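Local coordinates for FAD dependent oxidoreductase domain-containing protein (Deinococcus radiodurans R1, PDB 3C4N), which is of unknown function but binds ADP and may act as an FAD-dependent oxidoreductase of the ETF-QO/FixC family, at residues A195-L207 and H218-V230. Sequence-based numbering, arbitrary orientation.
Sequences AELVPGGVRLHRL and HETRQIRAGVIIV. With ADP (adenosine-5'-diphosphate), chain C.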
loop_
_atom_site.group_PDB
_atom_site.type_symbol
_atom_site.label_atom_id
_atom_site.label_comp_id
_atom_site.label_asym_id
_atom_site.label_seq_id
_atom_site.Cartn_x
_atom_site.Cartn_y
_atom_site.Cartn_z
ATOM N N ALA A 195 4.239 14.824 -3.210
ATOM C CA ALA A 195 4.990 14.924 -4.438
ATOM C C ALA A 195 5.054 16.396 -4.860
ATOM O O ALA A 195 4.094 17.151 -4.684
ATOM C CB ALA A 195 4.327 14.074 -5.519
ATOM N N GLU A 196 6.204 16.782 -5.406
ATOM C CA GLU A 196 6.463 18.131 -5.888
ATOM C C GLU A 196 7.011 17.957 -7.299
ATOM O O GLU A 196 7.963 17.201 -7.502
ATOM C CB GLU A 196 7.520 18.795 -5.022
ATOM C CG GLU A 196 7.947 20.159 -5.506
ATOM C CD GLU A 196 9.260 20.600 -4.897
ATOM O OE1 GLU A 196 9.471 20.342 -3.692
ATOM O OE2 GLU A 196 10.078 21.211 -5.618
ATOM N N LEU A 197 6.420 18.650 -8.268
ATOM C CA LEU A 197 6.866 18.527 -9.650
ATOM C C LEU A 197 8.132 19.320 -9.960
ATOM O O LEU A 197 8.222 20.511 -9.684
ATOM C CB LEU A 197 5.751 18.953 -10.615
ATOM C CG LEU A 197 4.452 18.141 -10.643
ATOM C CD1 LEU A 197 3.492 18.801 -11.612
ATOM C CD2 LEU A 197 4.712 16.710 -11.069
ATOM N N VAL A 198 9.117 18.642 -10.530
ATOM C CA VAL A 198 10.355 19.302 -10.900
ATOM C C VAL A 198 10.624 18.994 -12.368
ATOM O O VAL A 198 10.123 18.010 -12.918
ATOM C CB VAL A 198 11.565 18.811 -10.045
ATOM C CG1 VAL A 198 11.366 19.198 -8.597
ATOM C CG2 VAL A 198 11.738 17.297 -10.183
ATOM N N PRO A 199 11.417 19.839 -13.029
ATOM C CA PRO A 199 11.708 19.591 -14.438
ATOM C C PRO A 199 12.290 18.203 -14.631
ATOM O O PRO A 199 13.373 17.897 -14.129
ATOM C CB PRO A 199 12.694 20.703 -14.782
ATOM C CG PRO A 199 13.386 20.959 -13.464
ATOM C CD PRO A 199 12.215 20.961 -12.516
ATOM N N GLY A 200 11.540 17.350 -15.327
ATOM C CA GLY A 200 12.002 15.994 -15.600
ATOM C C GLY A 200 11.449 14.869 -14.734
ATOM O O GLY A 200 11.229 13.750 -15.213
ATOM N N GLY A 201 11.222 15.156 -13.457
ATOM C CA GLY A 201 10.711 14.130 -12.568
ATOM C C GLY A 201 9.892 14.634 -11.393
ATOM O O GLY A 201 9.162 15.626 -11.488
ATOM N N VAL A 202 10.020 13.943 -10.270
ATOM C CA VAL A 202 9.281 14.307 -9.079
ATOM C C VAL A 202 10.193 14.335 -7.864
ATOM O O VAL A 202 11.217 13.653 -7.829
ATOM C CB VAL A 202 8.136 13.299 -8.842
ATOM C CG1 VAL A 202 7.239 13.773 -7.721
ATOM C CG2 VAL A 202 7.346 13.112 -10.130
ATOM N N ARG A 203 9.834 15.159 -6.887
ATOM C CA ARG A 203 10.590 15.263 -5.649
ATOM C C ARG A 203 9.632 14.762 -4.580
ATOM O O ARG A 203 8.521 15.267 -4.444
ATOM C CB ARG A 203 10.988 16.712 -5.374
ATOM C CG ARG A 203 11.750 16.906 -4.068
ATOM C CD ARG A 203 12.016 18.387 -3.783
ATOM N NE ARG A 203 12.708 19.056 -4.885
ATOM C CZ ARG A 203 13.919 18.729 -5.324
ATOM N NH1 ARG A 203 14.590 17.734 -4.753
ATOM N NH2 ARG A 203 14.458 19.400 -6.336
ATOM N N LEU A 204 10.068 13.756 -3.833
ATOM C CA LEU A 204 9.250 13.146 -2.795
ATOM C C LEU A 204 9.647 13.569 -1.391
ATOM O O LEU A 204 10.795 13.392 -0.986
ATOM C CB LEU A 204 9.364 11.632 -2.911
ATOM C CG LEU A 204 9.124 11.114 -4.324
ATOM C CD1 LEU A 204 9.533 9.661 -4.409
ATOM C CD2 LEU A 204 7.658 11.310 -4.702
ATOM N N HIS A 205 8.689 14.108 -0.646
ATOM C CA HIS A 205 8.941 14.529 0.728
ATOM C C HIS A 205 8.267 13.557 1.693
ATOM O O HIS A 205 7.140 13.132 1.447
ATOM C CB HIS A 205 8.399 15.940 0.969
ATOM C CG HIS A 205 8.938 16.957 0.016
ATOM N ND1 HIS A 205 8.512 17.048 -1.292
ATOM C CD2 HIS A 205 9.917 17.882 0.157
ATOM C CE1 HIS A 205 9.207 17.981 -1.916
ATOM N NE2 HIS A 205 10.067 18.501 -1.061
ATOM N N ARG A 206 8.965 13.205 2.776
ATOM C CA ARG A 206 8.444 12.299 3.809
ATOM C C ARG A 206 8.801 12.815 5.201
ATOM O O ARG A 206 9.184 13.977 5.368
ATOM C CB ARG A 206 9.013 10.879 3.645
ATOM C CG ARG A 206 8.800 10.301 2.249
ATOM C CD ARG A 206 9.026 8.793 2.101
ATOM N NE ARG A 206 10.394 8.437 1.874
ATOM C CZ ARG A 206 11.028 7.855 0.860
ATOM N NH1 ARG A 206 10.490 7.438 -0.283
ATOM N NH2 ARG A 206 12.313 7.684 1.078
ATOM N N LEU A 207 8.667 11.932 6.190
ATOM C CA LEU A 207 8.970 12.227 7.596
ATOM C C LEU A 207 9.323 10.926 8.323
ATOM O O LEU A 207 8.525 9.991 8.339
ATOM C CB LEU A 207 7.765 12.888 8.289
ATOM C CG LEU A 207 7.366 14.293 7.813
ATOM C CD1 LEU A 207 6.109 14.768 8.539
ATOM C CD2 LEU A 207 8.515 15.250 8.060
ATOM N N HIS A 218 12.703 15.733 7.667
ATOM C CA HIS A 218 12.222 15.594 6.294
ATOM C C HIS A 218 13.143 14.696 5.469
ATOM O O HIS A 218 14.303 14.489 5.824
ATOM C CB HIS A 218 12.112 16.972 5.620
ATOM C CG HIS A 218 13.399 17.744 5.588
ATOM N ND1 HIS A 218 13.574 18.859 4.797
ATOM C CD2 HIS A 218 14.562 17.577 6.264
ATOM C CE1 HIS A 218 14.789 19.347 4.985
ATOM N NE2 HIS A 218 15.408 18.587 5.871
ATOM N N GLU A 219 12.622 14.159 4.372
ATOM C CA GLU A 219 13.414 13.305 3.499
ATOM C C GLU A 219 13.049 13.534 2.041
ATOM O O GLU A 219 12.130 12.912 1.506
ATOM C CB GLU A 219 13.218 11.830 3.851
ATOM C CG GLU A 219 14.009 11.359 5.062
ATOM C CD GLU A 219 13.893 9.853 5.284
ATOM O OE1 GLU A 219 14.082 9.097 4.304
ATOM O OE2 GLU A 219 13.621 9.429 6.432
ATOM N N THR A 220 13.775 14.445 1.408
ATOM C CA THR A 220 13.563 14.773 0.011
ATOM C C THR A 220 14.236 13.712 -0.847
ATOM O O THR A 220 15.342 13.273 -0.546
ATOM C CB THR A 220 14.157 16.144 -0.307
ATOM O OG1 THR A 220 13.377 17.156 0.342
ATOM C CG2 THR A 220 14.183 16.384 -1.807
ATOM N N ARG A 221 13.569 13.304 -1.918
ATOM C CA ARG A 221 14.109 12.276 -2.796
ATOM C C ARG A 221 13.548 12.441 -4.201
ATOM O O ARG A 221 12.347 12.288 -4.413
ATOM C CB ARG A 221 13.740 10.893 -2.245
ATOM C CG ARG A 221 13.937 9.742 -3.223
ATOM C CD ARG A 221 13.232 8.467 -2.747
ATOM N NE ARG A 221 13.177 7.463 -3.811
ATOM C CZ ARG A 221 12.404 6.381 -3.789
ATOM N NH1 ARG A 221 12.428 5.530 -4.807
ATOM N NH2 ARG A 221 11.606 6.150 -2.754
ATOM N N GLN A 222 14.407 12.755 -5.161
ATOM C CA GLN A 222 13.949 12.919 -6.533
ATOM C C GLN A 222 13.945 11.594 -7.286
ATOM O O GLN A 222 14.637 10.643 -6.904
ATOM C CB GLN A 222 14.828 13.919 -7.280
ATOM C CG GLN A 222 14.745 15.332 -6.757
ATOM C CD GLN A 222 15.124 16.341 -7.812
ATOM O OE1 GLN A 222 16.226 16.301 -8.363
ATOM N NE2 GLN A 222 14.209 17.254 -8.107
ATOM N N ILE A 223 13.153 11.543 -8.356
ATOM C CA ILE A 223 13.034 10.359 -9.205
ATOM C C ILE A 223 12.644 10.773 -10.629
ATOM O O ILE A 223 11.778 11.625 -10.813
ATOM C CB ILE A 223 11.950 9.374 -8.670
ATOM C CG1 ILE A 223 10.609 10.095 -8.495
ATOM C CG2 ILE A 223 12.395 8.765 -7.353
ATOM C CD1 ILE A 223 9.492 9.222 -7.919
ATOM N N ARG A 224 13.298 10.193 -11.635
ATOM C CA ARG A 224 12.961 10.507 -13.018
ATOM C C ARG A 224 11.690 9.752 -13.391
ATOM O O ARG A 224 11.394 8.689 -12.830
ATOM C CB ARG A 224 14.068 10.090 -13.992
ATOM C CG ARG A 224 15.287 11.001 -14.032
ATOM C CD ARG A 224 16.225 10.586 -15.175
ATOM N NE ARG A 224 16.684 9.209 -15.016
ATOM C CZ ARG A 224 17.531 8.807 -14.071
ATOM N NH1 ARG A 224 18.018 9.689 -13.206
ATOM N NH2 ARG A 224 17.874 7.522 -13.980
ATOM N N ALA A 225 10.965 10.310 -14.357
ATOM C CA ALA A 225 9.721 9.745 -14.841
ATOM C C ALA A 225 9.482 10.166 -16.285
ATOM O O ALA A 225 9.650 11.334 -16.627
ATOM C CB ALA A 225 8.575 10.222 -13.971
ATOM N N GLY A 226 9.097 9.218 -17.135
ATOM C CA GLY A 226 8.829 9.548 -18.527
ATOM C C GLY A 226 7.455 10.175 -18.675
ATOM O O GLY A 226 7.222 11.003 -19.559
ATOM N N VAL A 227 6.537 9.770 -17.804
ATOM C CA VAL A 227 5.185 10.296 -17.831
ATOM C C VAL A 227 4.703 10.543 -16.412
ATOM O O VAL A 227 4.862 9.688 -15.541
ATOM C CB VAL A 227 4.192 9.321 -18.523
ATOM C CG1 VAL A 227 2.829 9.988 -18.653
ATOM C CG2 VAL A 227 4.709 8.921 -19.904
ATOM N N ILE A 228 4.118 11.719 -16.192
ATOM C CA ILE A 228 3.601 12.119 -14.885
ATOM C C ILE A 228 2.127 12.517 -14.961
ATOM O O ILE A 228 1.765 13.490 -15.629
ATOM C CB ILE A 228 4.379 13.328 -14.323
ATOM C CG1 ILE A 228 5.843 12.943 -14.093
ATOM C CG2 ILE A 228 3.709 13.832 -13.053
ATOM C CD1 ILE A 228 6.732 14.096 -13.666
ATOM N N ILE A 229 1.287 11.756 -14.265
ATOM C CA ILE A 229 -0.145 12.021 -14.218
ATOM C C ILE A 229 -0.483 12.708 -12.897
ATOM O O ILE A 229 -0.297 12.140 -11.822
ATOM C CB ILE A 229 -0.949 10.712 -14.340
ATOM C CG1 ILE A 229 -0.642 10.059 -15.686
ATOM C CG2 ILE A 229 -2.434 10.983 -14.192
ATOM C CD1 ILE A 229 -1.343 8.755 -15.895
ATOM N N VAL A 230 -0.963 13.946 -13.002
ATOM C CA VAL A 230 -1.340 14.761 -11.853
ATOM C C VAL A 230 -2.807 14.559 -11.497
ATOM O O VAL A 230 -3.693 15.225 -12.035
ATOM C CB VAL A 230 -1.101 16.261 -12.144
ATOM C CG1 VAL A 230 -1.616 17.112 -11.012
ATOM C CG2 VAL A 230 0.367 16.520 -12.362
HETATM P PB ADP C . -10.033 13.047 -6.896
HETATM O O1B ADP C . -9.907 13.843 -8.116
HETATM O O2B ADP C . -10.025 11.482 -7.232
HETATM O O3B ADP C . -11.401 13.419 -6.120
HETATM P PA ADP C . -9.094 13.327 -4.435
HETATM O O1A ADP C . -9.202 14.723 -3.970
HETATM O O2A ADP C . -10.470 12.549 -4.081
HETATM O O3A ADP C . -8.768 13.273 -6.005
HETATM O "O5'" ADP C . -7.803 12.562 -3.883
HETATM C "C5'" ADP C . -6.758 12.788 -4.778
HETATM C "C4'" ADP C . -5.429 12.542 -4.114
HETATM O "O4'" ADP C . -4.182 13.242 -4.364
HETATM C "C3'" ADP C . -5.880 12.893 -2.731
HETATM O "O3'" ADP C . -6.528 11.770 -2.130
HETATM C "C2'" ADP C . -4.609 13.332 -2.001
HETATM O "O2'" ADP C . -4.399 12.521 -0.834
HETATM C "C1'" ADP C . -3.502 13.182 -3.083
HETATM N N9 ADP C . -2.598 14.282 -3.183
HETATM C C8 ADP C . -2.984 15.631 -3.226
HETATM N N7 ADP C . -1.903 16.389 -3.283
HETATM C C5 ADP C . -0.801 15.595 -3.324
HETATM C C6 ADP C . 0.592 15.799 -3.505
HETATM N N6 ADP C . 1.084 17.029 -3.992
HETATM N N1 ADP C . 1.422 14.732 -3.466
HETATM C C2 ADP C . 0.959 13.494 -3.297
HETATM N N3 ADP C . -0.293 13.237 -3.189
HETATM C C4 ADP C . -1.254 14.245 -3.272
#
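The amide of Q222 lies over one face of the R203 guanidinium, the two planes only 5° apart, while the methyl CG2 of T220 sits at the edge of the same group. R203 NH2 and Q222 NE2, both donors, come within 2.8 Å, so the setting of the amide is doubtful. R203 is extended to CD and bends at chi3 (-55°), which turns its guanidinium over Q222, and at its edge the carboxylate of E196 forms a weak salt bridge, R203 NE to E196 OE2 3.5 Å. The opposite side of the sheet carries L204, whose CD1 lies over the rim of one face of the R221 guanidinium. At the edge of that group comes R206 NH1, a meeting of two donors whose closeness is doubtful; R221 has its main partner in E35, and R206 makes a long salt bridge to the poorly ordered E219. Between the two faces, the antiparallel strands 201-205 and 221-225 are joined at two hydrogen-bonded pairs, V202 with I223 and L204 with R221; V202 N reaches I223 O at 3.0 Å, whereas the bond from R221 N to L204 O is weak. L204 CD1 meets I223 CD1 at 3.5 Å, their side chains crossing at about a right angle. Past the corner at G226, I228 CD1 lies 3.7 Å from V202 CG2 and its CG2 3.6 Å from L197 CD2. A195 pairs its N and O with the ADP adenine, A195 N to N1 at 2.8 Å. Strands 221-225 and 227-230 both run parallel to strand 36-42, consistent with a Rossmann-type dinucleotide-binding fold, and helix 236-244 packs against L197 and V230.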